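Local coordinates for protein probable arylamine n-acetyl transferase (Mycobacterium abscessus, PDB 4GUZ) that probably transfers an acetyl group from acetyl-coenzyme A to the amino group of arylamine substrates, at residues A20-D25 and L44-E49; E49-V54 and T218-Q223; A53-H58 and A271-L276; S73-Y78 and F265-G270. All coordinates share one frame; numbering follows the deposited sequence.

Four contacts of one chain illustrate how chemistry follows place in the fold. Contact 2 is the buried one, where the side chain of Asn50 bonds to the backbone that leads into a strand. Contact 3 uses the same helix, 51-56, but lies farther out, joining it to the C-terminal helix by leucine packing and one weak histidine-aspartate bond. Contact 1, partly buried, joins two helix ends by apolar packing without a hydrogen bond between its segments. Contact 4 unites two loops through a backbone bond and an arginine lying against a leucine. Glu49, shared by contacts 1 and 2, forms a salt bridge with Arg75 of contact 4.

Contact 1 (A20-D25 and L44-E49); sequences AFIGFD and LNIKWE
Where helix 15-21 ends in a Schellman motif, Phe21 and Ile22 pack against Asn45 and Ile46, where helix 32-45 in turn gives out. The two ends meet in the helical N-terminal region of the arylamine N-acetyltransferase fold, with the CA atoms of Ile22 and Asn45 5.5 Å apart. Gly23 makes the turn with positive phi, its N bonded back to Ala20 O at 3.1 Å. The phenyl group of Phe21 reaches the other segment because its CG is anti to the backbone N (chi1 -168°), which brings the ring up to Asn45 and Ile46. There its edge meets the backbone: CE2 lies 3.5 Å from Asn45 O, near the ring plane. Ile46 supplies the apolar half mainly through its CD1 methyl, 3.7 Å from Phe21 CD2 and 3.9 Å from Ile22 CG2. Leu70 and Leu71 of helix 63-72 also pack on Ile46, extending the apolar cluster beyond the two helix ends. The polar partner behaves differently. Asn45 points its CB at the first segment, yet its amide nitrogen is bonded within its own helix, to Gly41 O. Although Asn45 ND2 comes within 3.3 Å of Ile22 O, the angle is too poor for a hydrogen bond. The amide therefore meets the turn by packing, its CG resting 3.7 Å from Phe21 O.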
loop_
_atom_site.group_PDB
_atom_site.type_symbol
_atom_site.label_atom_id
_atom_site.label_comp_id
_atom_site.label_asym_id
_atom_site.label_seq_id
_atom_site.Cartn_x
_atom_site.Cartn_y
_atom_site.Cartn_z
ATOM N N ALA A 20 18.215 -5.152 2.229
ATOM C CA ALA A 20 18.963 -4.325 3.171
ATOM C C ALA A 20 18.111 -3.110 3.575
ATOM O O ALA A 20 18.058 -2.762 4.754
ATOM C CB ALA A 20 20.280 -3.874 2.550
ATOM N N PHE A 21 17.401 -2.510 2.593
ATOM C CA PHE A 21 16.529 -1.349 2.795
ATOM C C PHE A 21 15.380 -1.649 3.763
ATOM O O PHE A 21 15.052 -0.802 4.589
ATOM C CB PHE A 21 15.940 -0.867 1.462
ATOM C CG PHE A 21 15.278 0.490 1.564
ATOM C CD1 PHE A 21 16.011 1.656 1.367
ATOM C CD2 PHE A 21 13.919 0.602 1.851
ATOM C CE1 PHE A 21 15.398 2.909 1.461
ATOM C CE2 PHE A 21 13.310 1.857 1.950
ATOM C CZ PHE A 21 14.055 3.000 1.748
ATOM N N ILE A 22 14.751 -2.823 3.623
ATOM C CA ILE A 22 13.609 -3.214 4.454
ATOM C C ILE A 22 14.089 -3.891 5.750
ATOM O O ILE A 22 13.275 -4.318 6.566
ATOM C CB ILE A 22 12.572 -4.077 3.669
ATOM C CG1 ILE A 22 13.125 -5.476 3.264
ATOM C CG2 ILE A 22 12.004 -3.315 2.471
ATOM C CD1 ILE A 22 12.055 -6.622 3.418
ATOM N N GLY A 23 15.403 -3.930 5.954
ATOM C CA GLY A 23 16.010 -4.503 7.154
ATOM C C GLY A 23 15.810 -5.995 7.282
ATOM O O GLY A 23 15.687 -6.513 8.397
ATOM N N PHE A 24 15.753 -6.694 6.144
ATOM C CA PHE A 24 15.605 -8.143 6.127
ATOM C C PHE A 24 16.979 -8.810 6.164
ATOM O O PHE A 24 17.878 -8.431 5.405
ATOM C CB PHE A 24 14.832 -8.608 4.880
ATOM C CG PHE A 24 14.586 -10.097 4.799
ATOM C CD1 PHE A 24 13.363 -10.636 5.179
ATOM C CD2 PHE A 24 15.571 -10.963 4.317
ATOM C CE1 PHE A 24 13.131 -12.012 5.096
ATOM C CE2 PHE A 24 15.351 -12.340 4.275
ATOM C CZ PHE A 24 14.123 -12.852 4.641
ATOM N N ASP A 25 17.104 -9.850 6.991
ATOM C CA ASP A 25 18.303 -10.681 7.084
ATOM C C ASP A 25 17.879 -12.111 7.415
ATOM O O ASP A 25 16.734 -12.341 7.807
ATOM C CB ASP A 25 19.320 -10.129 8.114
ATOM C CG ASP A 25 18.781 -9.848 9.502
ATOM O OD1 ASP A 25 17.944 -10.645 9.993
ATOM O OD2 ASP A 25 19.232 -8.857 10.124
ATOM N N LEU A 44 6.988 -1.190 7.033
ATOM C CA LEU A 44 7.645 -0.220 7.903
ATOM C C LEU A 44 8.625 0.738 7.186
ATOM O O LEU A 44 8.724 1.895 7.593
ATOM C CB LEU A 44 8.399 -0.944 9.030
ATOM C CG LEU A 44 7.533 -1.501 10.160
ATOM C CD1 LEU A 44 8.365 -2.341 11.123
ATOM C CD2 LEU A 44 6.776 -0.385 10.897
ATOM N N ASN A 45 9.315 0.287 6.125
ATOM C CA ASN A 45 10.362 1.109 5.508
ATOM C C ASN A 45 10.033 1.705 4.122
ATOM O O ASN A 45 10.503 2.806 3.821
ATOM C CB ASN A 45 11.636 0.283 5.404
ATOM C CG ASN A 45 12.162 -0.124 6.761
ATOM O OD1 ASN A 45 12.722 0.686 7.499
ATOM N ND2 ASN A 45 11.981 -1.380 7.127
ATOM N N ILE A 46 9.261 1.008 3.275
ATOM C CA ILE A 46 8.934 1.587 1.955
ATOM C C ILE A 46 7.914 2.681 2.193
ATOM O O ILE A 46 6.885 2.438 2.814
ATOM C CB ILE A 46 8.444 0.536 0.923
ATOM C CG1 ILE A 46 9.403 -0.699 0.824
ATOM C CG2 ILE A 46 8.187 1.190 -0.441
ATOM C CD1 ILE A 46 10.769 -0.469 0.122
ATOM N N LYS A 47 8.212 3.894 1.705
ATOM C CA LYS A 47 7.384 5.059 1.973
ATOM C C LYS A 47 6.121 5.037 1.148
ATOM O O LYS A 47 6.081 4.379 0.101
ATOM C CB LYS A 47 8.196 6.342 1.784
ATOM C CG LYS A 47 9.204 6.576 2.906
ATOM C CD LYS A 47 10.363 7.454 2.461
ATOM C CE LYS A 47 11.408 7.667 3.536
ATOM N NZ LYS A 47 12.074 6.407 3.964
ATOM N N TRP A 48 5.070 5.714 1.634
ATOM C CA TRP A 48 3.773 5.709 0.953
ATOM C C TRP A 48 3.336 7.124 0.649
ATOM O O TRP A 48 3.193 7.934 1.554
ATOM C CB TRP A 48 2.704 4.968 1.774
ATOM C CG TRP A 48 1.531 4.497 0.946
ATOM C CD1 TRP A 48 1.300 3.226 0.517
ATOM C CD2 TRP A 48 0.483 5.311 0.376
ATOM N NE1 TRP A 48 0.132 3.174 -0.208
ATOM C CE2 TRP A 48 -0.357 4.451 -0.365
ATOM C CE3 TRP A 48 0.166 6.684 0.424
ATOM C CZ2 TRP A 48 -1.499 4.909 -1.030
ATOM C CZ3 TRP A 48 -0.943 7.144 -0.272
ATOM C CH2 TRP A 48 -1.774 6.259 -0.970
ATOM N N GLU A 49 3.129 7.425 -0.639
ATOM C CA GLU A 49 2.705 8.750 -1.115
ATOM C C GLU A 49 2.239 8.675 -2.567
ATOM O O GLU A 49 2.559 7.713 -3.264
ATOM C CB GLU A 49 3.843 9.778 -0.961
ATOM C CG GLU A 49 5.128 9.305 -1.601
ATOM C CD GLU A 49 5.806 10.251 -2.568
ATOM O OE1 GLU A 49 5.122 10.791 -3.465
ATOM O OE2 GLU A 49 7.042 10.408 -2.458
#

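Contact 2 (E49-V54 and T218-Q223); sequences ENLDAV and TRAFVQ
Asn50 holds the entry to strand 221-226 by its side-chain amide, at the junction where strand 48-49, the edge of an antiparallel sheet, passes into helix 51-56. Its OD1 accepts the N-H of Phe221 at 2.8 Å, with an angle of 158° at the hydrogen and the donor above the carbonyl plane. Its ND2 donates to Arg219 O at 3.0 Å, this acceptor lying almost in the plane of the amide. Two bonds to one backbone fix the rotation of the group, and ND2 also donates to Phe216 O. Asn50 occupies the N-cap position of the helix, yet its side chain makes no capping bond; with chi1 at 71° the amide is turned to the strand instead. One turn on, Val54 presses its two methyls on the preceding loop: CG1 is 3.3 Å from Thr218 O, and CG2 is 3.5 Å from Arg219 C. Leu51 CD2 meets Ala220 CB at 3.8 Å. In the second shell, Glu49 OE1 receives Leu51 N at 3.0 Å, while OE2 is paired with Arg75. Ala220 N is buried without a polar partner in the model, 3.6 Å from Val54 CG2.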
loop_
_atom_site.group_PDB
_atom_site.type_symbol
_atom_site.label_atom_id
_atom_site.label_comp_id
_atom_site.label_asym_id
_atom_site.label_seq_id
_atom_site.Cartn_x
_atom_site.Cartn_y
_atom_site.Cartn_z
ATOM N N GLU A 49 3.129 7.425 -0.639
ATOM C CA GLU A 49 2.705 8.750 -1.115
ATOM C C GLU A 49 2.239 8.675 -2.567
ATOM O O GLU A 49 2.559 7.713 -3.264
ATOM C CB GLU A 49 3.843 9.778 -0.961
ATOM C CG GLU A 49 5.128 9.305 -1.601
ATOM C CD GLU A 49 5.806 10.251 -2.568
ATOM O OE1 GLU A 49 5.122 10.791 -3.465
ATOM O OE2 GLU A 49 7.042 10.408 -2.458
ATOM N N ASN A 50 1.527 9.711 -3.027
ATOM C CA ASN A 50 0.964 9.813 -4.382
ATOM C C ASN A 50 1.418 11.099 -5.092
ATOM O O ASN A 50 0.707 11.559 -5.997
ATOM C CB ASN A 50 -0.580 9.843 -4.263
ATOM C CG ASN A 50 -1.103 11.150 -3.668
ATOM O OD1 ASN A 50 -0.411 11.849 -2.901
ATOM N ND2 ASN A 50 -2.293 11.565 -4.086
ATOM N N LEU A 51 2.552 11.713 -4.660
ATOM C CA LEU A 51 2.955 13.030 -5.151
ATOM C C LEU A 51 3.244 13.076 -6.655
ATOM O O LEU A 51 3.061 14.135 -7.242
ATOM C CB LEU A 51 4.118 13.647 -4.347
ATOM C CG LEU A 51 3.849 13.835 -2.828
ATOM C CD1 LEU A 51 5.119 14.259 -2.061
ATOM C CD2 LEU A 51 2.710 14.797 -2.573
ATOM N N ASP A 52 3.584 11.933 -7.292
ATOM C CA ASP A 52 3.779 11.878 -8.735
ATOM C C ASP A 52 2.465 12.096 -9.454
ATOM O O ASP A 52 2.453 12.773 -10.488
ATOM C CB ASP A 52 4.418 10.550 -9.151
ATOM C CG ASP A 52 5.917 10.506 -8.953
ATOM O OD1 ASP A 52 6.494 11.527 -8.493
ATOM O OD2 ASP A 52 6.509 9.446 -9.208
ATOM N N ALA A 53 1.356 11.563 -8.910
ATOM C CA ALA A 53 0.019 11.720 -9.500
ATOM C C ALA A 53 -0.484 13.137 -9.320
ATOM O O ALA A 53 -1.092 13.699 -10.241
ATOM C CB ALA A 53 -0.966 10.730 -8.880
ATOM N N VAL A 54 -0.207 13.731 -8.143
ATOM C CA VAL A 54 -0.634 15.097 -7.849
ATOM C C VAL A 54 0.125 16.090 -8.744
ATOM O O VAL A 54 -0.496 17.022 -9.250
ATOM C CB VAL A 54 -0.484 15.439 -6.343
ATOM C CG1 VAL A 54 -0.983 16.851 -6.039
ATOM C CG2 VAL A 54 -1.229 14.417 -5.481
ATOM N N THR A 218 -5.576 14.382 -7.648
ATOM C CA THR A 218 -5.392 15.824 -7.489
ATOM C C THR A 218 -4.827 16.290 -6.138
ATOM O O THR A 218 -4.218 17.362 -6.107
ATOM C CB THR A 218 -6.714 16.559 -7.768
ATOM O OG1 THR A 218 -7.784 15.930 -7.054
ATOM C CG2 THR A 218 -7.044 16.614 -9.267
ATOM N N ARG A 219 -5.041 15.551 -5.033
ATOM C CA ARG A 219 -4.584 16.063 -3.735
ATOM C C ARG A 219 -3.644 15.105 -3.013
ATOM O O ARG A 219 -3.864 13.902 -3.040
ATOM C CB ARG A 219 -5.790 16.384 -2.859
ATOM C CG ARG A 219 -6.600 17.579 -3.392
ATOM C CD ARG A 219 -8.039 17.560 -2.933
ATOM N NE ARG A 219 -8.163 17.438 -1.479
ATOM C CZ ARG A 219 -8.249 18.459 -0.637
ATOM N NH1 ARG A 219 -8.208 19.706 -1.088
ATOM N NH2 ARG A 219 -8.381 18.243 0.667
ATOM N N ALA A 220 -2.586 15.663 -2.378
ATOM C CA ALA A 220 -1.544 14.933 -1.656
ATOM C C ALA A 220 -2.119 13.998 -0.589
ATOM O O ALA A 220 -3.014 14.373 0.154
ATOM C CB ALA A 220 -0.568 15.911 -1.015
ATOM N N PHE A 221 -1.645 12.744 -0.588
ATOM C CA PHE A 221 -2.018 11.732 0.398
ATOM C C PHE A 221 -0.752 10.985 0.718
ATOM O O PHE A 221 -0.156 10.383 -0.172
ATOM C CB PHE A 221 -3.141 10.805 -0.086
ATOM C CG PHE A 221 -3.970 10.223 1.043
ATOM C CD1 PHE A 221 -4.907 11.001 1.715
ATOM C CD2 PHE A 221 -3.835 8.890 1.412
ATOM C CE1 PHE A 221 -5.669 10.460 2.761
ATOM C CE2 PHE A 221 -4.639 8.334 2.422
ATOM C CZ PHE A 221 -5.547 9.122 3.088
ATOM N N VAL A 222 -0.275 11.133 1.951
ATOM C CA VAL A 222 0.988 10.539 2.397
ATOM C C VAL A 222 0.712 9.746 3.669
ATOM O O VAL A 222 -0.066 10.188 4.514
ATOM C CB VAL A 222 2.061 11.651 2.584
ATOM C CG1 VAL A 222 3.393 11.067 3.016
ATOM C CG2 VAL A 222 2.234 12.470 1.298
ATOM N N GLN A 223 1.280 8.532 3.779
ATOM C CA GLN A 223 0.951 7.695 4.936
ATOM C C GLN A 223 2.167 7.010 5.511
ATOM O O GLN A 223 3.131 6.759 4.795
ATOM C CB GLN A 223 -0.096 6.633 4.538
ATOM C CG GLN A 223 -1.398 7.186 3.906
ATOM C CD GLN A 223 -2.370 6.068 3.675
ATOM O OE1 GLN A 223 -2.874 5.473 4.620
ATOM N NE2 GLN A 223 -2.618 5.713 2.407
#

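Contact 3 (A53-H58 and A271-L276); sequences AVLHKH and ADDSTL
Leu55 and Leu276 come together through different first torsions: Leu55 has CG anti to its carbonyl carbon (chi1 -62°), whereas Leu276 turns CG anti to its amide nitrogen (chi1 -172°). This is a helix-helix contact, between the end of helix 51-56 and the first turns of the C-terminal helix 271-282. The two leucine side chains run past each other in opposite directions, and one branch does most of the touching: Leu55 CD2 lies 3.7 Å from Leu276 CG and 3.6 Å from Asp273 O. The other branch, CD1, reaches Asp273 CB at 4.0 Å. Leu276 CD2 returns the contact, packing 3.7 Å from Leu55 O. Beside the leucines, His56 NE2 makes a weak hydrogen bond to Asp273 OD1 at 3.1 Å. The oxygen meets the imidazole at its edge, near the ring plane, but ring and carboxylate planes stand 81° apart. Farther along, a second link between the same helices runs from Arg280 NE to Val54 O. Lys57, leaving the helix with positive phi, curls its side chain back so that NZ bonds to Ala53 O as well as Ser217 O. The imidazole of His56 is backed on one face by Leu55 CB, 3.9 Å above the ring centre.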
loop_
_atom_site.group_PDB
_atom_site.type_symbol
_atom_site.label_atom_id
_atom_site.label_comp_id
_atom_site.label_asym_id
_atom_site.label_seq_id
_atom_site.Cartn_x
_atom_site.Cartn_y
_atom_site.Cartn_z
ATOM N N ALA A 53 1.356 11.563 -8.910
ATOM C CA ALA A 53 0.019 11.720 -9.500
ATOM C C ALA A 53 -0.484 13.137 -9.320
ATOM O O ALA A 53 -1.092 13.699 -10.241
ATOM C CB ALA A 53 -0.966 10.730 -8.880
ATOM N N VAL A 54 -0.207 13.731 -8.143
ATOM C CA VAL A 54 -0.634 15.097 -7.849
ATOM C C VAL A 54 0.125 16.090 -8.744
ATOM O O VAL A 54 -0.496 17.022 -9.250
ATOM C CB VAL A 54 -0.484 15.439 -6.343
ATOM C CG1 VAL A 54 -0.983 16.851 -6.039
ATOM C CG2 VAL A 54 -1.229 14.417 -5.481
ATOM N N LEU A 55 1.438 15.863 -8.965
ATOM C CA LEU A 55 2.300 16.750 -9.756
ATOM C C LEU A 55 2.293 16.466 -11.263
ATOM O O LEU A 55 2.510 17.401 -12.033
ATOM C CB LEU A 55 3.766 16.683 -9.261
ATOM C CG LEU A 55 4.064 17.120 -7.800
ATOM C CD1 LEU A 55 5.378 16.529 -7.310
ATOM C CD2 LEU A 55 4.131 18.619 -7.669
ATOM N N HIS A 56 2.128 15.196 -11.692
ATOM C CA HIS A 56 2.247 14.852 -13.111
ATOM C C HIS A 56 1.103 13.991 -13.706
ATOM O O HIS A 56 1.136 13.753 -14.919
ATOM C CB HIS A 56 3.592 14.133 -13.360
ATOM C CG HIS A 56 4.790 14.852 -12.809
ATOM N ND1 HIS A 56 5.113 16.141 -13.213
ATOM C CD2 HIS A 56 5.697 14.442 -11.890
ATOM C CE1 HIS A 56 6.188 16.476 -12.517
ATOM N NE2 HIS A 56 6.585 15.480 -11.716
ATOM N N LYS A 57 0.101 13.545 -12.893
ATOM C CA LYS A 57 -1.028 12.707 -13.352
ATOM C C LYS A 57 -0.503 11.408 -14.023
ATOM O O LYS A 57 -1.177 10.824 -14.885
ATOM C CB LYS A 57 -1.964 13.488 -14.317
ATOM C CG LYS A 57 -2.518 14.807 -13.760
ATOM C CD LYS A 57 -3.763 14.610 -12.885
ATOM C CE LYS A 57 -3.954 15.753 -11.912
ATOM N NZ LYS A 57 -2.777 15.916 -11.010
ATOM N N HIS A 58 0.701 10.955 -13.594
ATOM C CA HIS A 58 1.413 9.794 -14.135
ATOM C C HIS A 58 2.344 9.168 -13.092
ATOM O O HIS A 58 3.052 9.877 -12.370
ATOM C CB HIS A 58 2.230 10.223 -15.378
ATOM C CG HIS A 58 3.094 9.150 -15.963
ATOM N ND1 HIS A 58 4.455 9.081 -15.681
ATOM C CD2 HIS A 58 2.763 8.128 -16.787
ATOM C CE1 HIS A 58 4.900 8.020 -16.337
ATOM N NE2 HIS A 58 3.919 7.416 -17.017
ATOM N N ALA A 271 13.974 20.447 -6.482
ATOM C CA ALA A 271 13.738 21.899 -6.436
ATOM C C ALA A 271 12.474 22.322 -7.191
ATOM O O ALA A 271 11.644 23.044 -6.626
ATOM C CB ALA A 271 14.946 22.648 -6.985
ATOM N N ASP A 272 12.304 21.824 -8.427
ATOM C CA ASP A 272 11.170 22.133 -9.299
ATOM C C ASP A 272 9.866 21.470 -8.839
ATOM O O ASP A 272 8.803 22.086 -8.955
ATOM C CB ASP A 272 11.479 21.731 -10.756
ATOM C CG ASP A 272 12.619 22.509 -11.403
ATOM O OD1 ASP A 272 12.782 23.710 -11.084
ATOM O OD2 ASP A 272 13.316 21.932 -12.262
ATOM N N ASP A 273 9.936 20.217 -8.343
ATOM C CA ASP A 273 8.752 19.504 -7.853
ATOM C C ASP A 273 8.258 20.130 -6.556
ATOM O O ASP A 273 7.048 20.224 -6.361
ATOM C CB ASP A 273 9.023 18.008 -7.680
ATOM C CG ASP A 273 9.282 17.304 -8.996
ATOM O OD1 ASP A 273 8.351 17.248 -9.831
ATOM O OD2 ASP A 273 10.414 16.802 -9.188
ATOM N N SER A 274 9.190 20.596 -5.702
ATOM C CA SER A 274 8.898 21.306 -4.451
ATOM C C SER A 274 8.127 22.596 -4.741
ATOM O O SER A 274 7.129 22.876 -4.075
ATOM C CB SER A 274 10.193 21.641 -3.711
ATOM O OG SER A 274 10.830 20.477 -3.211
ATOM N N THR A 275 8.584 23.364 -5.764
ATOM C CA THR A 275 7.971 24.615 -6.211
ATOM C C THR A 275 6.551 24.339 -6.723
ATOM O O THR A 275 5.611 25.040 -6.337
ATOM C CB THR A 275 8.861 25.276 -7.293
ATOM O OG1 THR A 275 10.176 25.472 -6.766
ATOM C CG2 THR A 275 8.301 26.608 -7.790
ATOM N N LEU A 276 6.399 23.300 -7.566
ATOM C CA LEU A 276 5.107 22.902 -8.131
ATOM C C LEU A 276 4.165 22.373 -7.038
ATOM O O LEU A 276 2.962 22.635 -7.108
ATOM C CB LEU A 276 5.308 21.855 -9.239
ATOM C CG LEU A 276 4.085 21.462 -10.088
ATOM C CD1 LEU A 276 3.508 22.656 -10.842
ATOM C CD2 LEU A 276 4.446 20.358 -11.069
#

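Contact 4 (S73-Y78 and F265-G270)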
loop_
_atom_site.group_PDB
_atom_site.type_symbol
_atom_site.label_atom_id
_atom_site.label_comp_id
_atom_site.label_asym_id
_atom_site.label_seq_id
_atom_site.Cartn_x
_atom_site.Cartn_y
_atom_site.Cartn_z
ATOM N N SER A 73 16.055 7.226 -3.458
ATOM C CA SER A 73 15.707 8.630 -3.329
ATOM C C SER A 73 14.759 8.805 -2.126
ATOM O O SER A 73 14.086 7.831 -1.753
ATOM C CB SER A 73 15.100 9.172 -4.621
ATOM O OG SER A 73 13.754 8.772 -4.806
ATOM N N PRO A 74 14.695 10.013 -1.497
ATOM C CA PRO A 74 13.778 10.198 -0.348
ATOM C C PRO A 74 12.321 10.312 -0.827
ATOM O O PRO A 74 11.696 11.372 -0.742
ATOM C CB PRO A 74 14.292 11.494 0.293
ATOM C CG PRO A 74 14.892 12.263 -0.837
ATOM C CD PRO A 74 15.463 11.250 -1.783
ATOM N N ARG A 75 11.793 9.204 -1.373
ATOM C CA ARG A 75 10.459 9.141 -1.954
ATOM C C ARG A 75 9.725 7.862 -1.612
ATOM O O ARG A 75 10.327 6.829 -1.314
ATOM C CB ARG A 75 10.532 9.254 -3.497
ATOM C CG ARG A 75 11.097 10.585 -4.038
ATOM C CD ARG A 75 10.210 11.819 -3.754
ATOM N NE ARG A 75 8.809 11.629 -4.135
ATOM C CZ ARG A 75 8.333 11.791 -5.367
ATOM N NH1 ARG A 75 9.133 12.187 -6.349
ATOM N NH2 ARG A 75 7.049 11.584 -5.620
ATOM N N GLY A 76 8.419 7.949 -1.723
ATOM C CA GLY A 76 7.521 6.821 -1.540
ATOM C C GLY A 76 6.676 6.570 -2.769
ATOM O O GLY A 76 6.777 7.300 -3.756
ATOM N N GLY A 77 5.828 5.551 -2.689
ATOM C CA GLY A 77 4.941 5.168 -3.781
ATOM C C GLY A 77 3.554 4.774 -3.319
ATOM O O GLY A 77 3.324 4.639 -2.110
ATOM N N TYR A 78 2.592 4.633 -4.264
ATOM C CA TYR A 78 1.258 4.206 -3.842
ATOM C C TYR A 78 1.078 2.700 -4.129
ATOM O O TYR A 78 2.069 2.032 -4.412
ATOM C CB TYR A 78 0.106 5.119 -4.328
ATOM C CG TYR A 78 -0.212 5.274 -5.808
ATOM C CD1 TYR A 78 0.143 4.290 -6.733
ATOM C CD2 TYR A 78 -1.008 6.326 -6.255
ATOM C CE1 TYR A 78 -0.231 4.389 -8.078
ATOM C CE2 TYR A 78 -1.365 6.450 -7.595
ATOM C CZ TYR A 78 -0.976 5.480 -8.505
ATOM O OH TYR A 78 -1.362 5.621 -9.822
ATOM N N PHE A 265 7.993 12.124 7.414
ATOM C CA PHE A 265 7.900 11.040 6.444
ATOM C C PHE A 265 9.201 10.692 5.708
ATOM O O PHE A 265 9.260 9.638 5.076
ATOM C CB PHE A 265 6.801 11.368 5.418
ATOM C CG PHE A 265 5.422 11.512 6.017
ATOM C CD1 PHE A 265 4.659 10.392 6.326
ATOM C CD2 PHE A 265 4.880 12.768 6.262
ATOM C CE1 PHE A 265 3.374 10.523 6.843
ATOM C CE2 PHE A 265 3.588 12.902 6.774
ATOM C CZ PHE A 265 2.842 11.780 7.065
ATOM N N GLY A 266 10.227 11.539 5.810
ATOM C CA GLY A 266 11.492 11.322 5.110
ATOM C C GLY A 266 11.370 11.492 3.610
ATOM O O GLY A 266 12.108 10.854 2.855
ATOM N N ILE A 267 10.411 12.337 3.168
ATOM C CA ILE A 267 10.137 12.633 1.768
ATOM C C ILE A 267 10.664 14.035 1.434
ATOM O O ILE A 267 10.330 15.006 2.117
ATOM C CB ILE A 267 8.621 12.468 1.440
ATOM C CG1 ILE A 267 8.236 10.973 1.516
ATOM C CG2 ILE A 267 8.250 13.048 0.055
ATOM C CD1 ILE A 267 6.733 10.631 1.588
ATOM N N GLU A 268 11.462 14.131 0.361
ATOM C CA GLU A 268 12.002 15.393 -0.150
ATOM C C GLU A 268 11.957 15.350 -1.657
ATOM O O GLU A 268 12.404 14.366 -2.257
ATOM C CB GLU A 268 13.444 15.637 0.343
ATOM C CG GLU A 268 13.609 15.706 1.850
ATOM C CD GLU A 268 15.062 15.689 2.278
ATOM O OE1 GLU A 268 15.637 14.584 2.395
ATOM O OE2 GLU A 268 15.633 16.787 2.465
ATOM N N LEU A 269 11.355 16.374 -2.267
ATOM C CA LEU A 269 11.234 16.471 -3.717
ATOM C C LEU A 269 12.362 17.308 -4.288
ATOM O O LEU A 269 13.040 18.032 -3.546
ATOM C CB LEU A 269 9.887 17.106 -4.101
ATOM C CG LEU A 269 8.613 16.306 -3.845
ATOM C CD1 LEU A 269 7.435 17.233 -3.646
ATOM C CD2 LEU A 269 8.314 15.342 -4.994
ATOM N N GLY A 270 12.530 17.230 -5.611
ATOM C CA GLY A 270 13.489 18.052 -6.341
ATOM C C GLY A 270 13.030 19.496 -6.304
ATOM O O GLY A 270 11.834 19.754 -6.105
#
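Arg75 lies with one face of its guanidinium against Leu269, whose CD2 sits 3.5 Å above the group and over its centre; the two side chains run obliquely to each other. Arg75 CB points away from the partner loop, but the chain bends at chi2 (-66°) and again at chi3, which returns its end to Leu269. On the way, its CD passes 3.7 Å from Glu268 O. The polar rim of the guanidinium is used elsewhere: NE pairs with Glu49 OE2 and NH2 with Asp52 OD1, two salt bridges that fix how the plane is turned over the leucine methyl. These carboxylates probably stabilise the arginine charge. Pro74 meets Glu268 differently, its ring crossing that side chain at about a right angle, with CG 3.9 Å from Glu268 CB. On the same ring, CB approaches Gly266 O at 3.4 Å. The residues Arg75 to Tyr78 begin the Arg-Gly-Gly-Xaa-Cys signature of arylamine N-acetyltransferases, which runs into helix 79-92 at Cys79, the probable catalytic cysteine. Just before it, Pro74 is the centre of an inverse gamma turn closed by Arg75 N and Ser73 O at 2.7 Å. The turn presents Pro74 O to the loop after helix 254-263: Glu268 N donates to it at 3.0 Å, nearly straight (162°) and in the carbonyl plane. That oxygen also receives a CA-H contact from Ile267, whose CA is 3.2 Å away. Ile267 CG1 comes within 4.4 Å of Gly76 N, the amide that donates to Glu49 OE2.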